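Local coordinates for beta-lactamase (Francisella tularensis subsp. tularensis, PDB 3P09), which probably hydrolyses the amide bond of beta-lactam antibiotics, giving substituted beta-amino acids and so antibiotic resistance, at residues Y236-V242 with L255-N261. Numbering follows the deposited sequence.
Sequences YAATNDV and LGILYTN
The ring of Tyr236 meets the carbonyl oxygen of Asn261 at its edge and in its plane, with Tyr236 CD1 3.4 Å from Asn261 O. The ring of Tyr259 has Thr239 OG1 at its edge, near the ring plane. Ala237 O approaches that ring obliquely, and Ala237 CB packs on Tyr259 CE2 at 3.8 Å. Tyr259 CG is anti to the backbone N (chi1 172°), beside its own carbonyl carbon, and this turns the ring toward Ala237. Its hydroxyl bonds to Asp36 O, and Ile273 of helix 271-289 touches the side chain.

The carbonyl of Tyr236 is gripped twice. Thr260 OG1 donates to Tyr236 O in the carbonyl plane, on a lone pair, at 2.8 Å. Asn261 N reaches the same oxygen from above that plane. Thr239 OG1 donates to Ala237 O at 2.7 Å, from above the carbonyl plane, and also receives a bond from Asn270 N.

Strands 239-246 and 253-260 form an antiparallel beta hairpin in the central sheet of the class A beta-lactamase fold. Asp241 and Ile257 are a hydrogen-bonded pair, joined by Asp241 N to Ile257 O and Ile257 N to Asp241 O, both 3.0 Å. Thr239 N also donates to Tyr259 O, but the return bond, Tyr259 N to Thr239 O, is weak.

On the face that carries Asn240, Val242 and Leu258, Leu258 CD2 lies 3.6 Å from Asn240 CG and also touches Val242 CG2. Asn240 ND2 donates to Pro61 O in strand 60-61, while OD1 takes a weak bond from Tyr259 N.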
loop_
_atom_site.group_PDB
_atom_site.type_symbol
_atom_site.label_atom_id
_atom_site.label_comp_id
_atom_site.label_asym_id
_atom_site.label_seq_id
_atom_site.Cartn_x
_atom_site.Cartn_y
_atom_site.Cartn_z
ATOM N N TYR A 236 -13.809 1.476 10.843
ATOM C CA TYR A 236 -14.544 1.839 9.628
ATOM C C TYR A 236 -14.391 0.790 8.531
ATOM O O TYR A 236 -14.343 1.123 7.338
ATOM C CB TYR A 236 -14.129 3.225 9.122
ATOM C CG TYR A 236 -14.467 4.330 10.089
ATOM C CD1 TYR A 236 -15.792 4.691 10.333
ATOM C CD2 TYR A 236 -13.464 5.013 10.768
ATOM C CE1 TYR A 236 -16.106 5.704 11.229
ATOM C CE2 TYR A 236 -13.769 6.027 11.665
ATOM C CZ TYR A 236 -15.085 6.368 11.892
ATOM O OH TYR A 236 -15.376 7.380 12.780
ATOM N N ALA A 237 -14.319 -0.472 8.949
ATOM C CA ALA A 237 -14.157 -1.604 8.038
ATOM C C ALA A 237 -13.046 -1.383 7.007
ATOM O O ALA A 237 -13.039 -2.027 5.962
ATOM C CB ALA A 237 -15.483 -1.905 7.332
ATOM N N ALA A 238 -12.102 -0.488 7.299
ATOM C CA ALA A 238 -11.131 -0.074 6.278
ATOM C C ALA A 238 -10.222 -1.225 5.894
ATOM O O ALA A 238 -9.462 -1.741 6.720
ATOM C CB ALA A 238 -10.307 1.140 6.745
ATOM N N THR A 239 -10.304 -1.619 4.630
ATOM C CA THR A 239 -9.580 -2.789 4.141
ATOM C C THR A 239 -9.051 -2.451 2.754
ATOM O O THR A 239 -9.839 -2.168 1.852
ATOM C CB THR A 239 -10.538 -4.003 4.032
ATOM O OG1 THR A 239 -11.375 -4.078 5.199
ATOM C CG2 THR A 239 -9.753 -5.306 3.890
ATOM N N ASN A 240 -7.725 -2.444 2.585
ATOM C CA ASN A 240 -7.132 -1.989 1.320
ATOM C C ASN A 240 -6.164 -3.001 0.740
ATOM O O ASN A 240 -5.566 -3.797 1.463
ATOM C CB ASN A 240 -6.348 -0.669 1.488
ATOM C CG ASN A 240 -7.172 0.463 2.074
ATOM O OD1 ASN A 240 -8.388 0.522 1.930
ATOM N ND2 ASN A 240 -6.486 1.397 2.718
ATOM N N ASP A 241 -5.997 -2.963 -0.578
ATOM C CA ASP A 241 -4.917 -3.705 -1.206
ATOM C C ASP A 241 -4.506 -2.933 -2.448
ATOM O O ASP A 241 -5.357 -2.583 -3.255
ATOM C CB ASP A 241 -5.360 -5.140 -1.552
ATOM C CG ASP A 241 -4.179 -6.062 -1.869
ATOM O OD1 ASP A 241 -3.012 -5.683 -1.609
ATOM O OD2 ASP A 241 -4.426 -7.177 -2.358
ATOM N N VAL A 242 -3.217 -2.627 -2.581
ATOM C CA VAL A 242 -2.731 -1.909 -3.768
ATOM C C VAL A 242 -1.603 -2.722 -4.380
ATOM O O VAL A 242 -0.643 -3.107 -3.690
ATOM C CB VAL A 242 -2.253 -0.480 -3.436
ATOM C CG1 VAL A 242 -1.812 0.261 -4.704
ATOM C CG2 VAL A 242 -3.349 0.294 -2.716
ATOM N N LEU A 255 -3.144 -1.760 -9.714
ATOM C CA LEU A 255 -4.541 -1.846 -9.335
ATOM C C LEU A 255 -4.657 -1.521 -7.861
ATOM O O LEU A 255 -4.015 -2.161 -7.036
ATOM C CB LEU A 255 -5.074 -3.257 -9.601
ATOM C CG LEU A 255 -6.421 -3.614 -8.984
ATOM C CD1 LEU A 255 -7.541 -2.695 -9.498
ATOM C CD2 LEU A 255 -6.737 -5.073 -9.265
ATOM N N GLY A 256 -5.454 -0.508 -7.544
ATOM C CA GLY A 256 -5.747 -0.165 -6.157
ATOM C C GLY A 256 -7.211 -0.439 -5.875
ATOM O O GLY A 256 -8.070 -0.047 -6.666
ATOM N N ILE A 257 -7.495 -1.135 -4.774
ATOM C CA ILE A 257 -8.867 -1.355 -4.318
ATOM C C ILE A 257 -8.945 -0.975 -2.843
ATOM O O ILE A 257 -8.248 -1.565 -2.011
ATOM C CB ILE A 257 -9.295 -2.829 -4.486
ATOM C CG1 ILE A 257 -9.137 -3.279 -5.941
ATOM C CG2 ILE A 257 -10.721 -3.015 -4.009
ATOM C CD1 ILE A 257 -9.455 -4.752 -6.170
ATOM N N LEU A 258 -9.752 0.041 -2.528
ATOM C CA LEU A 258 -9.870 0.530 -1.158
ATOM C C LEU A 258 -11.321 0.367 -0.736
ATOM O O LEU A 258 -12.239 0.550 -1.544
ATOM C CB LEU A 258 -9.456 2.001 -1.059
ATOM C CG LEU A 258 -8.172 2.372 -1.834
ATOM C CD1 LEU A 258 -7.876 3.861 -1.688
ATOM C CD2 LEU A 258 -6.965 1.570 -1.393
ATOM N N TYR A 259 -11.538 0.005 0.519
ATOM C CA TYR A 259 -12.901 -0.212 0.986
ATOM C C TYR A 259 -13.040 0.397 2.366
ATOM O O TYR A 259 -12.153 0.238 3.197
ATOM C CB TYR A 259 -13.262 -1.711 1.018
ATOM C CG TYR A 259 -14.592 -1.947 1.679
ATOM C CD1 TYR A 259 -15.770 -1.607 1.033
ATOM C CD2 TYR A 259 -14.678 -2.477 2.969
ATOM C CE1 TYR A 259 -17.003 -1.782 1.650
ATOM C CE2 TYR A 259 -15.914 -2.666 3.588
ATOM C CZ TYR A 259 -17.072 -2.313 2.920
ATOM O OH TYR A 259 -18.310 -2.483 3.513
ATOM N N THR A 260 -14.139 1.105 2.601
ATOM C CA THR A 260 -14.415 1.622 3.933
ATOM C C THR A 260 -15.913 1.794 4.133
ATOM O O THR A 260 -16.667 1.973 3.169
ATOM C CB THR A 260 -13.668 2.964 4.194
ATOM O OG1 THR A 260 -13.702 3.281 5.591
ATOM C CG2 THR A 260 -14.283 4.096 3.401
ATOM N N ASN A 261 -16.345 1.702 5.384
ATOM C CA ASN A 261 -17.729 2.008 5.745
ATOM C C ASN A 261 -17.674 3.201 6.675
ATOM O O ASN A 261 -17.469 3.049 7.875
ATOM C CB ASN A 261 -18.389 0.796 6.432
ATOM C CG ASN A 261 -19.842 1.048 6.825
ATOM O OD1 ASN A 261 -20.339 2.177 6.761
ATOM N ND2 ASN A 261 -20.525 -0.017 7.261
#